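Local structure of rhamnose ABC transporter, rhamnose-binding protein (Actinomyces odontolyticus ATCC 17982, 5BQ3) at residues Thr115-Ser120 with Ile129-Ser134; Gly153-Leu158 with Lys185-Val190; Ile157-Ala162 with Val220-Val225; Val225-Thr230 with Asn252-Phe257; Val243-Leu248 with Gly261-Phe266. The protein probably binds a carbohydrate, likely rhamnose, and delivers it to an ABC transporter as its extracytoplasmic binding protein. One frame throughout, in Å; residues are numbered along the deposited sequence.

How the contacts relate
Contact 1 lies at the ends of two neighbouring strands of the six-stranded parallel sheet and closes before the others open along the chain; those four gather around the four-stranded sheet. Its centre is about 29 Å from that of contact 2 and about 20 Å from that of contact 3. Contacts 2 and 3 both start from strand 153-159, which pairs with 187-194 and 218-221. Contacts 3 and 4 share V225 near the start of helix 224-236. Contacts 4 and 5 alternate along the chain: contact 4 packs the helices before and after strand 244-247, contact 5 sets the following loop against that edge strand. Two sheets give the two-lobed build of a periplasmic binding protein.

Contact 1: Thr115-Ser120 with Ile129-Ser134; sequences TFDSDS and INQVES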
# COMPACT_ATOMS: atom_id res chain seq x y z
N THR A 115 11.40 -0.32 -8.28
CA THR A 115 10.31 -1.19 -7.83
C THR A 115 9.32 -0.35 -7.03
O THR A 115 9.72 0.60 -6.36
CB THR A 115 10.83 -2.40 -7.04
OG1 THR A 115 11.68 -1.96 -5.98
CG2 THR A 115 11.55 -3.41 -7.91
N PHE A 116 8.02 -0.67 -7.12
CA PHE A 116 6.96 0.04 -6.40
C PHE A 116 5.88 -0.95 -5.92
O PHE A 116 5.74 -2.01 -6.52
CB PHE A 116 6.38 1.23 -7.21
CG PHE A 116 5.62 1.03 -8.52
CD1 PHE A 116 5.66 -0.18 -9.20
CD2 PHE A 116 4.89 2.08 -9.07
CE1 PHE A 116 4.97 -0.35 -10.40
CE2 PHE A 116 4.20 1.91 -10.28
CZ PHE A 116 4.25 0.70 -10.94
N ASP A 117 5.17 -0.61 -4.83
CA ASP A 117 4.12 -1.43 -4.17
C ASP A 117 4.78 -2.64 -3.49
O ASP A 117 4.88 -2.67 -2.26
CB ASP A 117 2.99 -1.83 -5.16
CG ASP A 117 1.95 -2.80 -4.62
OD1 ASP A 117 1.37 -2.52 -3.54
OD2 ASP A 117 1.66 -3.80 -5.31
N SER A 118 5.27 -3.62 -4.29
CA SER A 118 5.96 -4.81 -3.81
C SER A 118 7.38 -4.84 -4.35
O SER A 118 7.60 -4.71 -5.56
CB SER A 118 5.20 -6.07 -4.20
OG SER A 118 3.96 -6.14 -3.51
N ASP A 119 8.35 -5.00 -3.44
CA ASP A 119 9.78 -5.01 -3.73
C ASP A 119 10.29 -6.37 -4.19
O ASP A 119 9.65 -7.41 -3.98
CB ASP A 119 10.56 -4.58 -2.47
CG ASP A 119 11.97 -4.04 -2.72
OD1 ASP A 119 12.24 -3.60 -3.87
OD2 ASP A 119 12.79 -4.04 -1.77
N SER A 120 11.47 -6.35 -4.82
CA SER A 120 12.25 -7.52 -5.21
C SER A 120 13.34 -7.68 -4.14
O SER A 120 13.21 -7.08 -3.06
CB SER A 120 12.81 -7.33 -6.61
OG SER A 120 13.75 -6.26 -6.66
N ILE A 129 10.06 2.15 -4.11
CA ILE A 129 9.07 3.15 -3.72
C ILE A 129 7.98 2.45 -2.92
O ILE A 129 7.22 1.64 -3.47
CB ILE A 129 8.49 3.95 -4.93
CG1 ILE A 129 9.58 4.36 -5.98
CG2 ILE A 129 7.67 5.17 -4.46
CD1 ILE A 129 10.73 5.31 -5.51
N ASN A 130 7.92 2.73 -1.61
CA ASN A 130 6.92 2.15 -0.72
C ASN A 130 5.81 3.17 -0.48
O ASN A 130 6.09 4.36 -0.30
CB ASN A 130 7.56 1.71 0.60
CG ASN A 130 6.84 0.60 1.34
OD1 ASN A 130 5.80 0.06 0.92
ND2 ASN A 130 7.41 0.22 2.46
N GLN A 131 4.55 2.71 -0.51
CA GLN A 131 3.36 3.54 -0.29
C GLN A 131 3.39 4.19 1.09
O GLN A 131 3.26 5.41 1.20
CB GLN A 131 2.06 2.70 -0.40
CG GLN A 131 1.95 1.81 -1.63
CD GLN A 131 2.31 0.38 -1.33
OE1 GLN A 131 3.46 0.06 -1.00
NE2 GLN A 131 1.34 -0.51 -1.46
N VAL A 132 3.57 3.35 2.12
CA VAL A 132 3.54 3.71 3.54
C VAL A 132 4.62 2.94 4.33
O VAL A 132 5.00 1.84 3.93
CB VAL A 132 2.12 3.41 4.13
CG1 VAL A 132 1.10 4.45 3.68
CG2 VAL A 132 1.64 2.01 3.77
N GLU A 133 5.07 3.52 5.45
CA GLU A 133 6.03 2.92 6.38
C GLU A 133 5.21 2.07 7.39
O GLU A 133 4.15 2.52 7.84
CB GLU A 133 6.89 4.02 7.06
CG GLU A 133 7.56 3.66 8.38
CD GLU A 133 8.63 2.58 8.38
OE1 GLU A 133 9.43 2.53 7.41
OE2 GLU A 133 8.69 1.80 9.36
N SER A 134 5.69 0.85 7.69
CA SER A 134 5.05 -0.16 8.55
C SER A 134 4.60 0.39 9.92
O SER A 134 3.43 0.23 10.27
CB SER A 134 5.98 -1.35 8.76
OG SER A 134 5.24 -2.52 9.05
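D117 turns CG beside its own carbonyl carbon (chi1 173°), and its carboxylate stands out where the amide of Q131 arrives, the chain of Q131 being bent at chi2 (99°) to bring it back across the gap. The two flat groups meet steeply, their planes 77° apart, and D117 OD1 lies 2.9 Å from the modelled Q131 NE2, although the orientation of that amide is uncertain. Shortening Q131 to an alanine is likely to leave the D117 carboxylate without this polar neighbour and freer to turn. Behind this pair the backbones join in parallel register, F116 beside I129. I129 N donates to T115 O at 2.8 Å, and a weaker bond runs from D117 N to I129 O at 3.3 Å. F116 CB and I129 CB, 4.1 Å apart, lie on the same face of the sheet. Beyond F116 the chain turns sharply about D117, where S118 N bonds weakly to F116 O, and T115 OG1 donates to D119 OD1 at 2.7 Å; that carboxylate also makes a salt bridge with R125. F116 and I129 pack on A278 and A281 of helix 271-287, and D117 and Q131 touch L274 of the same helix. Strands 112-116 and 127-130 are adjacent in the six-stranded sheet, and after Q131 the chain crosses to helix 134-149, with E133 as its N-cap residue, consistent with a hinge connection between the two lobes.

Contact 2: Gly153-Leu158 with Lys185-Val190; sequences GKVAIL and KGIEIV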
# COMPACT_ATOMS: atom_id res chain seq x y z
N GLY A 153 -10.97 1.67 26.16
CA GLY A 153 -11.99 0.68 25.84
C GLY A 153 -11.43 -0.65 25.39
O GLY A 153 -10.23 -0.78 25.14
N LYS A 154 -12.32 -1.67 25.29
CA LYS A 154 -11.97 -3.03 24.88
C LYS A 154 -12.00 -3.12 23.35
O LYS A 154 -13.03 -2.85 22.73
CB LYS A 154 -12.92 -4.06 25.52
CG LYS A 154 -12.74 -4.17 27.03
CD LYS A 154 -13.54 -5.31 27.63
CE LYS A 154 -13.21 -5.49 29.09
NZ LYS A 154 -13.88 -6.68 29.66
N VAL A 155 -10.85 -3.45 22.75
CA VAL A 155 -10.66 -3.52 21.29
C VAL A 155 -10.25 -4.95 20.86
O VAL A 155 -9.51 -5.61 21.57
CB VAL A 155 -9.61 -2.46 20.85
CG1 VAL A 155 -9.36 -2.47 19.35
CG2 VAL A 155 -10.01 -1.06 21.30
N ALA A 156 -10.75 -5.40 19.69
CA ALA A 156 -10.44 -6.71 19.11
C ALA A 156 -9.82 -6.55 17.72
O ALA A 156 -10.21 -5.65 16.98
CB ALA A 156 -11.70 -7.56 19.03
N ILE A 157 -8.85 -7.40 17.37
CA ILE A 157 -8.18 -7.34 16.07
C ILE A 157 -8.66 -8.52 15.19
O ILE A 157 -8.58 -9.67 15.60
CB ILE A 157 -6.63 -7.30 16.21
CG1 ILE A 157 -6.17 -6.05 17.02
CG2 ILE A 157 -5.94 -7.33 14.82
CD1 ILE A 157 -4.77 -6.12 17.60
N LEU A 158 -9.16 -8.19 13.98
CA LEU A 158 -9.59 -9.16 12.97
C LEU A 158 -8.62 -9.03 11.79
O LEU A 158 -8.80 -8.19 10.91
CB LEU A 158 -11.06 -8.93 12.54
CG LEU A 158 -11.73 -10.09 11.78
CD1 LEU A 158 -13.13 -10.33 12.28
CD2 LEU A 158 -11.76 -9.84 10.29
N LYS A 185 -2.25 3.69 26.04
CA LYS A 185 -2.28 2.83 27.23
C LYS A 185 -3.72 2.43 27.62
O LYS A 185 -3.92 1.37 28.22
CB LYS A 185 -1.57 3.49 28.42
CG LYS A 185 -0.08 3.19 28.47
CD LYS A 185 0.54 3.62 29.80
CE LYS A 185 1.98 3.21 29.94
NZ LYS A 185 2.90 4.14 29.23
N GLY A 186 -4.69 3.27 27.25
CA GLY A 186 -6.11 3.04 27.50
C GLY A 186 -6.72 1.97 26.62
O GLY A 186 -7.72 1.36 27.01
N ILE A 187 -6.12 1.73 25.43
CA ILE A 187 -6.57 0.71 24.47
C ILE A 187 -6.22 -0.67 25.02
O ILE A 187 -5.04 -0.98 25.23
CB ILE A 187 -5.98 0.95 23.04
CG1 ILE A 187 -6.39 2.33 22.48
CG2 ILE A 187 -6.38 -0.19 22.08
CD1 ILE A 187 -5.48 2.90 21.40
N GLU A 188 -7.24 -1.51 25.26
CA GLU A 188 -7.05 -2.86 25.76
C GLU A 188 -7.43 -3.88 24.69
O GLU A 188 -8.61 -4.01 24.36
CB GLU A 188 -7.87 -3.08 27.05
CG GLU A 188 -7.59 -4.41 27.75
CD GLU A 188 -8.72 -5.01 28.57
OE1 GLU A 188 -9.79 -4.37 28.70
OE2 GLU A 188 -8.52 -6.13 29.10
N ILE A 189 -6.43 -4.60 24.14
CA ILE A 189 -6.67 -5.65 23.15
C ILE A 189 -7.20 -6.86 23.92
O ILE A 189 -6.57 -7.32 24.87
CB ILE A 189 -5.43 -5.97 22.27
CG1 ILE A 189 -4.84 -4.71 21.57
CG2 ILE A 189 -5.71 -7.10 21.25
CD1 ILE A 189 -5.79 -3.88 20.62
N VAL A 190 -8.41 -7.32 23.56
CA VAL A 190 -9.09 -8.43 24.24
C VAL A 190 -9.19 -9.68 23.35
O VAL A 190 -9.50 -10.76 23.86
CB VAL A 190 -10.48 -8.01 24.80
CG1 VAL A 190 -10.35 -6.88 25.83
CG2 VAL A 190 -11.45 -7.62 23.69
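V155 is gripped by the neighbouring strand through both backbone polar atoms: its N donates to E188 O at 2.8 Å, almost straight at 177°, and its O accepts from V190 N at 2.8 Å. E188 N completes the parallel pairing on G153 O at 3.1 Å, while the bond from G153 N to G186 O is weak. Apolar contacts occupy one face. V155 splits its two methyls, CG2 against I187 CG2 at 3.8 Å and CG1 against I189 CD1 at 4.0 Å, and I157 CD1 reaches the same I189 methyl at 3.9 Å. Helices 134-149 and 165-180 pack over this face. On the other, K154 and E188 run side by side, with K154 CG 3.4 Å from E188 OE1, and V190 CG1 crosses the lysine stem. K154 NZ, however, lies 4.8 Å from E188 OE1 and makes its salt bridge with D215. With an alanine in place of K154, D215 would probably lose its cationic mate and V190 CG1 the cover given by the lysine's CG and CD. In this beta-alpha-beta unit with helix 165-180, main-chain bonds set the register, one face is oily, and the other carries charges whose attraction is probably weak.

Contact 3: Ile157-Ala162 with Val220-Val225; sequences ILSATA and VSPTTV
L158 and S221 sit side by side where two neighbouring parallel strands, 153-159 and 218-221, reach their C-terminal ends in the open-sheet alpha/beta fold of a periplasmic binding protein lobe. I157 is bridged with V220, and L158 N donates to V220 O at 2.9 Å, nearly along the C=O axis. By this register the next bond would run from residue 222 to L158 O, but P222 has no N-H to give. Instead, the hydroxyl of S221 takes over, S221 OG donating to L158 O at 2.7 Å in the carbonyl plane. The proline marks where the strand gives way: it is the centre of an inverse gamma turn, with a weak bond from T223 N to S221 O. P222 CD touches I157 CG2 at 4.2 Å, the two side chains crossing at about a right angle.

T223 can be followed outward from its backbone. T223 CB stands 4.3 Å from A160 CB. From there the branches part: T223 CG2, flanked by both backbone neighbours of CA, lies 3.5 Å from L158 O and 3.8 Å from S159 C, so the methyl packs on the end of the partner strand. OG1, anti to the backbone N (chi1 166°), turns instead to the start of helix 224-236, where T223 is the N-cap residue; it accepts weakly from V225 N and is hydrogen-bonded to D197. The neighbouring L158 side chain closes over the serine hydroxyl, L158 CD2 coming within 3.6 Å of S221 OG.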
# COMPACT_ATOMS: atom_id res chain seq x y z
N ILE A 157 -8.85 -7.40 17.37
CA ILE A 157 -8.18 -7.34 16.07
C ILE A 157 -8.66 -8.52 15.19
O ILE A 157 -8.58 -9.67 15.60
CB ILE A 157 -6.63 -7.30 16.21
CG1 ILE A 157 -6.17 -6.05 17.02
CG2 ILE A 157 -5.94 -7.33 14.82
CD1 ILE A 157 -4.77 -6.12 17.60
N LEU A 158 -9.16 -8.19 13.98
CA LEU A 158 -9.59 -9.16 12.97
C LEU A 158 -8.62 -9.03 11.79
O LEU A 158 -8.80 -8.19 10.91
CB LEU A 158 -11.06 -8.93 12.54
CG LEU A 158 -11.73 -10.09 11.78
CD1 LEU A 158 -13.13 -10.33 12.28
CD2 LEU A 158 -11.76 -9.84 10.29
N SER A 159 -7.56 -9.85 11.83
CA SER A 159 -6.49 -9.86 10.83
C SER A 159 -6.78 -10.80 9.65
O SER A 159 -7.86 -11.40 9.58
CB SER A 159 -5.18 -10.25 11.51
OG SER A 159 -4.07 -9.96 10.68
N ALA A 160 -5.81 -10.93 8.72
CA ALA A 160 -5.88 -11.81 7.55
C ALA A 160 -5.52 -13.24 7.98
O ALA A 160 -6.17 -13.77 8.87
CB ALA A 160 -4.94 -11.29 6.47
N THR A 161 -4.49 -13.88 7.37
CA THR A 161 -4.03 -15.21 7.80
C THR A 161 -3.16 -15.05 9.04
O THR A 161 -2.63 -13.96 9.28
CB THR A 161 -3.28 -15.96 6.68
OG1 THR A 161 -2.28 -15.10 6.12
CG2 THR A 161 -4.19 -16.50 5.61
N ALA A 162 -3.00 -16.12 9.82
CA ALA A 162 -2.18 -16.13 11.03
C ALA A 162 -0.69 -15.87 10.74
O ALA A 162 -0.00 -15.28 11.58
CB ALA A 162 -2.34 -17.46 11.75
N VAL A 220 -10.48 -3.53 15.02
CA VAL A 220 -9.42 -3.09 14.10
C VAL A 220 -9.24 -4.19 13.07
O VAL A 220 -8.95 -5.33 13.46
CB VAL A 220 -8.08 -2.72 14.78
CG1 VAL A 220 -7.13 -2.04 13.80
CG2 VAL A 220 -8.29 -1.85 15.99
N SER A 221 -9.41 -3.88 11.78
CA SER A 221 -9.24 -4.88 10.74
C SER A 221 -8.17 -4.44 9.74
O SER A 221 -8.48 -3.70 8.79
CB SER A 221 -10.57 -5.20 10.06
OG SER A 221 -10.57 -6.55 9.62
N PRO A 222 -6.89 -4.85 9.93
CA PRO A 222 -5.83 -4.44 9.00
C PRO A 222 -5.84 -5.27 7.70
O PRO A 222 -4.79 -5.73 7.24
CB PRO A 222 -4.56 -4.63 9.82
CG PRO A 222 -4.88 -5.76 10.76
CD PRO A 222 -6.36 -5.74 11.00
N THR A 223 -7.03 -5.42 7.09
CA THR A 223 -7.28 -6.19 5.87
C THR A 223 -8.54 -5.64 5.18
O THR A 223 -9.57 -5.45 5.83
CB THR A 223 -7.38 -7.72 6.17
OG1 THR A 223 -7.95 -8.41 5.06
CG2 THR A 223 -8.19 -8.04 7.43
N THR A 224 -8.45 -5.38 3.86
CA THR A 224 -9.56 -4.85 3.06
C THR A 224 -10.72 -5.86 2.96
O THR A 224 -11.88 -5.45 2.85
CB THR A 224 -9.08 -4.44 1.66
OG1 THR A 224 -8.53 -5.57 0.98
CG2 THR A 224 -8.07 -3.30 1.70
N VAL A 225 -10.40 -7.17 3.00
CA VAL A 225 -11.38 -8.26 2.93
C VAL A 225 -12.08 -8.39 4.29
O VAL A 225 -13.31 -8.52 4.34
CB VAL A 225 -10.74 -9.60 2.48
CG1 VAL A 225 -11.80 -10.68 2.29
CG2 VAL A 225 -9.92 -9.43 1.20

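Contact 4: Val225-Thr230 with Asn252-Phe257; sequences VGIAAT and NEMRSF
I227 and M254 join helices 224-236 and 251-260, two elements that flank strand 244-247 in the chain and run in nearly the same direction. The axes of the short segments cross at 26° and approach to 10.1 Å. M254 is a selenomethionine, and its bent chain brings the end across I227 at about a right angle: M254 CE touches I227 CG1 at 3.7 Å, and SE lies 3.9 Å from I227 CG2. I227 has CG1 anti to the backbone N (chi1 -159°), which carries CG1 and CD1 out to the selenomethionine methyl, while CG2 meets the selenium.

A228 is where the backbones come closest, its CA 6.7 Å from that of E253. The small A228 side chain is consistent with this close approach, and the carboxylate of E253, on an extended chain, borders it with E253 OE1 4.1 Å from A228 CB. Further along, the F257 ring comes obliquely to A228 O, with F257 CE2 at 4.2 Å, and goes on to touch A231 and S235. No hydrogen bond links the two segments.

This is the helical layer on one face of the four-stranded alpha/beta sheet: helix 224-236 is the crossover of a beta-alpha-beta unit from strand 218-221 to strand 244-247, and helix 251-260 packs beside it, at the edge-strand end of the sheet. F266 lies against both I227 and M254. On the side toward helix 199-212, where A229 and T230 pack, T230 OG1 donates back to G226 O at 2.7 Å, and T230 N reaches the same oxygen from the opposite face of the carbonyl plane.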
# COMPACT_ATOMS: atom_id res chain seq x y z
N VAL A 225 -10.40 -7.17 3.00
CA VAL A 225 -11.38 -8.26 2.93
C VAL A 225 -12.08 -8.39 4.29
O VAL A 225 -13.31 -8.52 4.34
CB VAL A 225 -10.74 -9.60 2.48
CG1 VAL A 225 -11.80 -10.68 2.29
CG2 VAL A 225 -9.92 -9.43 1.20
N GLY A 226 -11.29 -8.33 5.36
CA GLY A 226 -11.77 -8.44 6.74
C GLY A 226 -12.67 -7.31 7.19
O GLY A 226 -13.70 -7.57 7.80
N ILE A 227 -12.29 -6.05 6.87
CA ILE A 227 -13.04 -4.84 7.23
C ILE A 227 -14.40 -4.80 6.50
O ILE A 227 -15.38 -4.32 7.08
CB ILE A 227 -12.20 -3.55 7.01
CG1 ILE A 227 -12.75 -2.36 7.84
CG2 ILE A 227 -12.03 -3.20 5.53
CD1 ILE A 227 -11.82 -1.17 8.01
N ALA A 228 -14.47 -5.33 5.26
CA ALA A 228 -15.68 -5.37 4.44
C ALA A 228 -16.70 -6.35 5.00
O ALA A 228 -17.89 -6.02 5.06
CB ALA A 228 -15.32 -5.75 3.01
N ALA A 229 -16.24 -7.54 5.43
CA ALA A 229 -17.08 -8.60 6.00
C ALA A 229 -17.57 -8.23 7.41
O ALA A 229 -18.69 -8.59 7.77
CB ALA A 229 -16.32 -9.91 6.03
N THR A 230 -16.74 -7.52 8.21
CA THR A 230 -17.08 -7.08 9.56
C THR A 230 -18.12 -5.96 9.49
O THR A 230 -19.04 -5.93 10.31
CB THR A 230 -15.82 -6.67 10.34
OG1 THR A 230 -14.84 -7.69 10.22
CG2 THR A 230 -16.10 -6.44 11.83
N ASN A 252 -14.45 2.06 -2.45
CA ASN A 252 -15.60 1.53 -3.20
C ASN A 252 -16.45 0.55 -2.40
O ASN A 252 -17.68 0.62 -2.45
CB ASN A 252 -15.14 0.87 -4.50
CG ASN A 252 -14.63 1.84 -5.55
OD1 ASN A 252 -13.97 2.84 -5.24
ND2 ASN A 252 -14.90 1.54 -6.80
N GLU A 253 -15.79 -0.37 -1.66
CA GLU A 253 -16.45 -1.38 -0.83
C GLU A 253 -17.04 -0.78 0.45
O GLU A 253 -18.10 -1.21 0.90
CB GLU A 253 -15.44 -2.48 -0.46
CG GLU A 253 -14.97 -3.34 -1.62
CD GLU A 253 -13.91 -4.39 -1.31
OE1 GLU A 253 -13.30 -4.33 -0.22
OE2 GLU A 253 -13.68 -5.26 -2.18
N MSE A 254 -16.35 0.22 1.01
CA MSE A 254 -16.68 0.88 2.27
C MSE A 254 -17.65 2.05 2.17
O MSE A 254 -18.22 2.42 3.19
CB MSE A 254 -15.38 1.38 2.92
CG MSE A 254 -14.39 0.26 3.24
SE MSE A 254 -15.11 -0.95 4.56
CE MSE A 254 -14.75 0.13 6.04
N ARG A 255 -17.82 2.63 0.96
CA ARG A 255 -18.66 3.80 0.67
C ARG A 255 -20.03 3.76 1.34
O ARG A 255 -20.40 4.73 2.01
CB ARG A 255 -18.85 3.95 -0.85
CG ARG A 255 -18.90 5.40 -1.31
CD ARG A 255 -19.11 5.54 -2.81
NE ARG A 255 -18.10 4.84 -3.61
CZ ARG A 255 -16.88 5.31 -3.85
NH1 ARG A 255 -16.49 6.47 -3.35
NH2 ARG A 255 -16.04 4.61 -4.60
N SER A 256 -20.78 2.66 1.17
CA SER A 256 -22.12 2.46 1.73
C SER A 256 -22.11 2.43 3.26
O SER A 256 -22.99 3.03 3.87
CB SER A 256 -22.74 1.18 1.19
OG SER A 256 -21.97 0.05 1.54
N PHE A 257 -21.11 1.77 3.87
CA PHE A 257 -20.97 1.63 5.32
C PHE A 257 -20.57 2.93 6.00
O PHE A 257 -20.94 3.15 7.16
CB PHE A 257 -19.96 0.53 5.67
CG PHE A 257 -20.31 -0.83 5.10
CD1 PHE A 257 -21.40 -1.54 5.58
CD2 PHE A 257 -19.53 -1.39 4.09
CE1 PHE A 257 -21.72 -2.79 5.04
CE2 PHE A 257 -19.85 -2.65 3.57
CZ PHE A 257 -20.94 -3.34 4.05

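Contact 5: Val243-Leu248 with Gly261-Phe266; sequences VFLTGL and GTVKEF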
# COMPACT_ATOMS: atom_id res chain seq x y z
N VAL A 243 -20.66 -0.55 18.25
CA VAL A 243 -19.30 -1.10 18.13
C VAL A 243 -18.66 -0.43 16.91
O VAL A 243 -19.17 -0.56 15.79
CB VAL A 243 -19.28 -2.66 18.05
CG1 VAL A 243 -17.87 -3.18 17.80
CG2 VAL A 243 -19.86 -3.28 19.31
N PHE A 244 -17.56 0.31 17.14
CA PHE A 244 -16.82 1.02 16.10
C PHE A 244 -15.97 0.07 15.26
O PHE A 244 -15.47 -0.92 15.77
CB PHE A 244 -15.93 2.11 16.72
CG PHE A 244 -16.68 3.25 17.36
CD1 PHE A 244 -17.04 4.37 16.62
CD2 PHE A 244 -17.01 3.21 18.71
CE1 PHE A 244 -17.74 5.43 17.21
CE2 PHE A 244 -17.71 4.27 19.30
CZ PHE A 244 -18.07 5.37 18.55
N LEU A 245 -15.82 0.38 13.97
CA LEU A 245 -15.00 -0.43 13.08
C LEU A 245 -14.06 0.46 12.28
O LEU A 245 -14.49 1.39 11.61
CB LEU A 245 -15.84 -1.32 12.15
CG LEU A 245 -15.06 -2.13 11.09
CD1 LEU A 245 -14.22 -3.23 11.71
CD2 LEU A 245 -15.98 -2.70 10.07
N THR A 246 -12.77 0.14 12.37
CA THR A 246 -11.71 0.84 11.67
C THR A 246 -10.65 -0.18 11.22
O THR A 246 -10.76 -1.37 11.52
CB THR A 246 -11.16 1.99 12.54
OG1 THR A 246 -10.26 2.78 11.75
CG2 THR A 246 -10.47 1.52 13.80
N GLY A 247 -9.67 0.30 10.47
CA GLY A 247 -8.58 -0.52 9.96
C GLY A 247 -8.16 -0.05 8.59
O GLY A 247 -8.10 1.16 8.34
N LEU A 248 -7.89 -1.01 7.69
CA LEU A 248 -7.47 -0.72 6.32
C LEU A 248 -8.49 -1.26 5.34
O LEU A 248 -8.74 -2.46 5.32
CB LEU A 248 -6.06 -1.30 6.04
CG LEU A 248 -4.96 -0.93 7.04
CD1 LEU A 248 -3.82 -1.89 6.93
CD2 LEU A 248 -4.46 0.49 6.84
N GLY A 261 -23.31 4.86 8.70
CA GLY A 261 -22.81 5.13 10.04
C GLY A 261 -22.14 3.93 10.69
O GLY A 261 -21.73 4.02 11.85
N THR A 262 -22.01 2.80 9.95
CA THR A 262 -21.37 1.56 10.42
C THR A 262 -19.86 1.83 10.62
O THR A 262 -19.29 1.39 11.63
CB THR A 262 -21.63 0.41 9.43
OG1 THR A 262 -23.03 0.32 9.17
CG2 THR A 262 -21.12 -0.94 9.93
N VAL A 263 -19.24 2.55 9.67
CA VAL A 263 -17.83 2.93 9.68
C VAL A 263 -17.76 4.47 9.70
O VAL A 263 -18.45 5.12 8.93
CB VAL A 263 -17.06 2.32 8.47
CG1 VAL A 263 -15.59 2.71 8.49
CG2 VAL A 263 -17.21 0.80 8.44
N LYS A 264 -16.95 5.04 10.61
CA LYS A 264 -16.77 6.49 10.71
C LYS A 264 -15.50 6.91 9.97
O LYS A 264 -15.55 7.85 9.16
CB LYS A 264 -16.74 6.96 12.18
CG LYS A 264 -18.12 6.96 12.83
CD LYS A 264 -18.11 7.59 14.21
CE LYS A 264 -19.50 7.67 14.79
NZ LYS A 264 -19.51 8.34 16.12
N GLU A 265 -14.38 6.20 10.21
CA GLU A 265 -13.09 6.46 9.57
C GLU A 265 -12.21 5.21 9.51
O GLU A 265 -12.08 4.47 10.49
CB GLU A 265 -12.33 7.59 10.30
CG GLU A 265 -11.20 8.20 9.49
CD GLU A 265 -10.46 9.35 10.16
OE1 GLU A 265 -9.88 9.14 11.25
OE2 GLU A 265 -10.43 10.45 9.56
N PHE A 266 -11.60 4.99 8.34
CA PHE A 266 -10.65 3.93 8.06
C PHE A 266 -9.47 4.56 7.30
O PHE A 266 -9.52 5.75 6.99
CB PHE A 266 -11.29 2.75 7.28
CG PHE A 266 -11.72 3.06 5.87
CD1 PHE A 266 -12.98 3.58 5.60
CD2 PHE A 266 -10.87 2.81 4.79
CE1 PHE A 266 -13.38 3.87 4.30
CE2 PHE A 266 -11.27 3.11 3.49
CZ PHE A 266 -12.52 3.63 3.25
O HOH W 1 -20.83 0.03 13.71
O HOH W 2 -18.00 2.90 13.48
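The F244 ring is met at its edge by K264, whose extended chain places CD in the ring plane and NZ 3.6 Å from F244 CE1. The ammonium therefore lies near the ring plane, not over a face. The other ring, F266 (chi1 68°), is turned away from strand 244-247 to meet the ring of F322, the planes about 20° apart; F266 CB remains 3.7 Å from G247 O. Strand 244-247 is an edge of the four-stranded parallel sheet, and the loop leaving helix 251-260 runs alongside it, 32° off in direction. Within the two segments side chains and water supply the links; backbone pairing starts only beyond F266, between A267 and G247. T246 OG1 donates to E265 O at 2.8 Å, while the carboxylate of E265 turns to N323. At the other end T262 O accepts from two waters: one also donates to V243 O at 2.7 Å, and the second takes a weak bond from L245 N. Between these polar points V263 straddles L245, V263 CG1 3.6 Å from L245 O and V263 CG2 4.1 Å from L245 CD2. L245 continues onto T230, A231 and L234 of helix 224-236, and V263 onto M254 and F257.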